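Local coordinates for protein inositol 2-dehydrogenase/D-chiro-inositol 3-dehydrogenase (Lactobacillus casei, PDB 4MIY) that oxidises myo-inositol and D-chiro-inositol to their keto derivatives, handing the hydride to NAD bound in a Rossmann-fold domain, at residues A[20-25]-A[48-53]; A[31-34]-A[40-43]. One frame throughout, in Å; residues are numbered along the deposited sequence.

Interaction 1: A[20-25]-A[48-53]; sequences RLTNVL and FHLNAK
Thr22 and Leu50 meet where the last turn of helix 12-24 faces the loop that leaves helix 38-47. The hydroxyl oxygen OG1 of Thr22 rests on the methyl CD2 of Leu50 at 3.7 Å, the two side chains slanting across each other. The other branch of the threonine, CG2, stands anti to the backbone N (chi1 is -57° for OG1) and thereby comes to 4.0 Å from the carbonyl O of Phe48. One residue on, the amide nitrogen ND2 of Asn23 lies at the edge of the Phe48 ring, near its plane and 4.0 Å from CD1, so the contact is lateral and not a stack; the amide and ring planes are 42° apart.

Both helices belong to the Rossmann fold of the NAD-binding domain, and the contact pairs their C-terminal ends at the surface. In helix 12-24 the carbonyl O of Arg20 accepts from two amides, Val24 N at 3.2 Å and Leu25 N at 2.9 Å, the second closing a wider pi-type turn. Helix 38-47 finishes in a Schellman motif: His49, the C-prime residue, has positive phi, with Leu50 N bonded to Val45 O and His49 N to Arg46 O. Phe48 and Leu50 flank it in the chain. The polar groups of Thr22 and Asn23 are held by the preceding turn of their own helix, Thr22 OG1 hydrogen-bonded to Ile18 O and Asn23 ND2 to Asp19 OD1. Phe48 also packs on Arg15, Ile18 and Asp19, while Leu50 and Thr22 share Val30 of strand 28-34.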
loop_
_atom_site.group_PDB
_atom_site.type_symbol
_atom_site.label_atom_id
_atom_site.label_comp_id
_atom_site.label_asym_id
_atom_site.label_seq_id
_atom_site.Cartn_x
_atom_site.Cartn_y
_atom_site.Cartn_z
ATOM N N ARG A 20 0.160 10.447 -32.811
ATOM C CA ARG A 20 0.818 11.320 -31.860
ATOM C C ARG A 20 1.105 12.683 -32.462
ATOM O O ARG A 20 0.760 13.678 -31.902
ATOM C CB ARG A 20 2.103 10.673 -31.308
ATOM C CG ARG A 20 1.848 9.800 -30.083
ATOM C CD ARG A 20 3.056 9.198 -29.447
ATOM N NE ARG A 20 3.506 7.996 -30.099
ATOM C CZ ARG A 20 3.051 6.780 -29.854
ATOM N NH1 ARG A 20 2.123 6.559 -28.962
ATOM N NH2 ARG A 20 3.558 5.781 -30.496
ATOM N N LEU A 21 1.696 12.684 -33.637
ATOM C CA LEU A 21 2.101 13.908 -34.286
ATOM C C LEU A 21 0.924 14.713 -34.784
ATOM O O LEU A 21 0.993 15.890 -34.863
ATOM C CB LEU A 21 3.062 13.629 -35.415
ATOM C CG LEU A 21 4.352 12.978 -34.965
ATOM C CD1 LEU A 21 5.013 12.415 -36.108
ATOM C CD2 LEU A 21 5.272 13.932 -34.289
ATOM N N THR A 22 -0.169 14.038 -35.063
ATOM C CA THR A 22 -1.327 14.675 -35.681
ATOM C C THR A 22 -2.375 15.108 -34.699
ATOM O O THR A 22 -2.992 16.140 -34.831
ATOM C CB THR A 22 -1.965 13.682 -36.670
ATOM O OG1 THR A 22 -0.968 13.301 -37.613
ATOM C CG2 THR A 22 -3.114 14.280 -37.386
ATOM N N ASN A 23 -2.599 14.266 -33.723
ATOM C CA ASN A 23 -3.716 14.441 -32.884
ATOM C C ASN A 23 -3.339 14.804 -31.465
ATOM O O ASN A 23 -4.012 15.564 -30.833
ATOM C CB ASN A 23 -4.567 13.188 -32.939
ATOM C CG ASN A 23 -5.230 13.005 -34.287
ATOM O OD1 ASN A 23 -5.681 13.948 -34.866
ATOM N ND2 ASN A 23 -5.256 11.804 -34.772
ATOM N N VAL A 24 -2.260 14.252 -30.971
ATOM C CA VAL A 24 -1.974 14.323 -29.543
ATOM C C VAL A 24 -1.032 15.465 -29.152
ATOM O O VAL A 24 -1.301 16.191 -28.242
ATOM C CB VAL A 24 -1.408 12.990 -29.059
ATOM C CG1 VAL A 24 -1.106 13.014 -27.569
ATOM C CG2 VAL A 24 -2.357 11.840 -29.384
ATOM N N LEU A 25 0.052 15.605 -29.887
ATOM C CA LEU A 25 1.136 16.475 -29.515
ATOM C C LEU A 25 1.128 17.774 -30.306
ATOM O O LEU A 25 0.439 17.885 -31.265
ATOM C CB LEU A 25 2.439 15.751 -29.774
ATOM C CG LEU A 25 2.644 14.387 -29.110
ATOM C CD1 LEU A 25 3.913 13.805 -29.536
ATOM C CD2 LEU A 25 2.595 14.509 -27.604
ATOM N N PHE A 48 -5.910 9.354 -41.167
ATOM C CA PHE A 48 -5.544 10.451 -40.294
ATOM C C PHE A 48 -5.726 11.795 -40.951
ATOM O O PHE A 48 -5.336 12.789 -40.413
ATOM C CB PHE A 48 -4.096 10.264 -39.830
ATOM C CG PHE A 48 -3.906 9.093 -38.952
ATOM C CD1 PHE A 48 -4.273 9.153 -37.655
ATOM C CD2 PHE A 48 -3.384 7.946 -39.427
ATOM C CE1 PHE A 48 -4.133 8.095 -36.860
ATOM C CE2 PHE A 48 -3.252 6.891 -38.634
ATOM C CZ PHE A 48 -3.612 6.976 -37.337
ATOM N N HIS A 49 -6.299 11.794 -42.140
ATOM C CA HIS A 49 -6.619 13.032 -42.856
ATOM C C HIS A 49 -5.472 13.965 -43.044
ATOM O O HIS A 49 -5.594 15.123 -42.769
ATOM C CB HIS A 49 -7.678 13.821 -42.148
ATOM C CG HIS A 49 -8.967 13.109 -42.025
ATOM N ND1 HIS A 49 -9.055 11.755 -41.834
ATOM C CD2 HIS A 49 -10.229 13.567 -42.058
ATOM C CE1 HIS A 49 -10.316 11.407 -41.737
ATOM N NE2 HIS A 49 -11.051 12.489 -41.871
ATOM N N LEU A 50 -4.378 13.427 -43.507
ATOM C CA LEU A 50 -3.157 14.131 -43.660
ATOM C C LEU A 50 -3.129 14.845 -44.991
ATOM O O LEU A 50 -3.667 14.367 -45.953
ATOM C CB LEU A 50 -2.028 13.135 -43.646
ATOM C CG LEU A 50 -1.779 12.285 -42.417
ATOM C CD1 LEU A 50 -0.565 11.539 -42.590
ATOM C CD2 LEU A 50 -1.656 13.128 -41.204
ATOM N N ASN A 51 -2.513 16.009 -45.000
ATOM C CA ASN A 51 -2.118 16.655 -46.218
ATOM C C ASN A 51 -0.708 16.230 -46.495
ATOM O O ASN A 51 0.226 16.877 -46.085
ATOM C CB ASN A 51 -2.248 18.178 -46.101
ATOM C CG ASN A 51 -1.709 18.897 -47.316
ATOM O OD1 ASN A 51 -2.330 18.904 -48.344
ATOM N ND2 ASN A 51 -0.548 19.500 -47.189
ATOM N N ALA A 52 -0.548 15.095 -47.147
ATOM C CA ALA A 52 0.761 14.506 -47.278
ATOM C C ALA A 52 0.980 13.743 -48.568
ATOM O O ALA A 52 0.068 13.163 -49.085
ATOM C CB ALA A 52 1.002 13.561 -46.101
ATOM N N LYS A 53 2.220 13.706 -49.015
ATOM C CA LYS A 53 2.645 12.896 -50.143
ATOM C C LYS A 53 2.981 11.466 -49.786
ATOM O O LYS A 53 3.623 11.189 -48.805
ATOM C CB LYS A 53 3.838 13.507 -50.872
ATOM C CG LYS A 53 4.457 12.615 -51.945
ATOM C CD LYS A 53 5.125 13.368 -53.117
ATOM C CE LYS A 53 4.483 13.014 -54.474
ATOM N NZ LYS A 53 4.712 11.619 -54.839
#

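Interaction 2: A[31-34]-A[40-43]; sequences VAVT and AAEA
Ala41, Val33 and Thr34 make up this buried contact, in which a helix lies against a strand with one alanine methyl and one valine branch between them. Ala41 contributes the largest share of the interface, 51 Å². Its single methyl points at the strand and meets the methyl CG2 of Val33 at 4.1 Å, while the same CG2 lies 3.9 Å from the carbonyl O of Ala41. A single branch of the valine thus touches both the side chain and the backbone of one helical residue. It can do so because CG2 sits between the backbone N and the carbonyl carbon of its own residue, leaving CG1 beside the backbone N (chi1 -62°).

The two elements are the first strand and the helix of a beta-alpha-beta unit of the Rossmann fold, made of strand 28-34, helix 38-47 and strand 53-54. Val54 of the last strand touches both Val33 and Ala41, so the apolar contact continues from strand 28-34 to strand 53-54.

Thr34 joins in through its backbone. Thr34 CA is 5.6 Å from Ala41 CA, the closest such pair between the segments, and the carbonyl carbon C of Thr34 stands 4.3 Å from Ala41 CB. The Thr34 CB points away from the helix; its OG1 is hydrogen-bonded to Tyr55 O, and its side chain also packs on Leu61.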
loop_
_atom_site.group_PDB
_atom_site.type_symbol
_atom_site.label_atom_id
_atom_site.label_comp_id
_atom_site.label_asym_id
_atom_site.label_seq_id
_atom_site.Cartn_x
_atom_site.Cartn_y
_atom_site.Cartn_z
ATOM N N VAL A 31 3.788 15.312 -43.341
ATOM C CA VAL A 31 3.641 15.768 -44.709
ATOM C C VAL A 31 4.110 14.760 -45.750
ATOM O O VAL A 31 3.945 14.985 -46.913
ATOM C CB VAL A 31 4.408 17.099 -44.943
ATOM C CG1 VAL A 31 4.017 18.120 -43.947
ATOM C CG2 VAL A 31 5.838 16.877 -44.875
ATOM N N ALA A 32 4.666 13.641 -45.323
ATOM C CA ALA A 32 5.082 12.588 -46.242
ATOM C C ALA A 32 5.098 11.263 -45.519
ATOM O O ALA A 32 5.323 11.221 -44.337
ATOM C CB ALA A 32 6.403 12.854 -46.784
ATOM N N VAL A 33 4.875 10.201 -46.275
ATOM C CA VAL A 33 4.930 8.848 -45.772
ATOM C C VAL A 33 5.421 7.909 -46.846
ATOM O O VAL A 33 5.290 8.193 -48.008
ATOM C CB VAL A 33 3.527 8.331 -45.280
ATOM C CG1 VAL A 33 3.032 9.121 -44.173
ATOM C CG2 VAL A 33 2.522 8.380 -46.351
ATOM N N THR A 34 6.013 6.805 -46.436
ATOM C CA THR A 34 6.283 5.710 -47.336
ATOM C C THR A 34 6.219 4.377 -46.600
ATOM O O THR A 34 6.526 4.289 -45.444
ATOM C CB THR A 34 7.634 5.877 -48.055
ATOM O OG1 THR A 34 7.791 4.867 -49.046
ATOM C CG2 THR A 34 8.791 5.794 -47.127
ATOM N N ALA A 40 -0.645 0.433 -47.345
ATOM C CA ALA A 40 -0.580 0.831 -45.971
ATOM C C ALA A 40 -0.328 2.326 -45.904
ATOM O O ALA A 40 -0.962 3.018 -45.153
ATOM C CB ALA A 40 0.489 0.070 -45.285
ATOM N N ALA A 41 0.559 2.812 -46.737
ATOM C CA ALA A 41 0.878 4.224 -46.758
ATOM C C ALA A 41 -0.305 5.055 -47.112
ATOM O O ALA A 41 -0.566 6.053 -46.505
ATOM C CB ALA A 41 2.021 4.499 -47.646
ATOM N N GLU A 42 -1.068 4.593 -48.087
ATOM C CA GLU A 42 -2.228 5.310 -48.502
ATOM C C GLU A 42 -3.314 5.354 -47.454
ATOM O O GLU A 42 -4.007 6.328 -47.332
ATOM C CB GLU A 42 -2.745 4.744 -49.832
ATOM C CG GLU A 42 -1.963 5.240 -51.040
ATOM C CD GLU A 42 -2.351 4.523 -52.319
ATOM O OE1 GLU A 42 -3.366 3.823 -52.305
ATOM O OE2 GLU A 42 -1.629 4.648 -53.314
ATOM N N ALA A 43 -3.458 4.285 -46.703
ATOM C CA ALA A 43 -4.419 4.252 -45.628
ATOM C C ALA A 43 -4.070 5.251 -44.505
ATOM O O ALA A 43 -4.929 5.832 -43.902
ATOM C CB ALA A 43 -4.561 2.866 -45.088
#

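How the interactions relate
Interactions 1 and 2 illustrate how consecutive elements of a Rossmann fold pack against one another: helix 12-24 is followed by strand 28-34, and helix 38-47 by segment 48-53, so each contact uses one part of both pairs. Their centres are 11 Å apart, and the segments also meet directly. Through its backbone Lys53 is probably hydrogen-bonded twice to strand 28-34, N to Val31 O and O to Val33 N, each at 3.0 Å, in the parallel pairing of strands 28-34 and 53-54, while Ala52 CB packs on Val31 C. Interaction 2 lies nearer the cofactor: the Thr34 side chain is about 5 Å from the bound NAD, against about 12 Å for that of Phe48 in interaction 1.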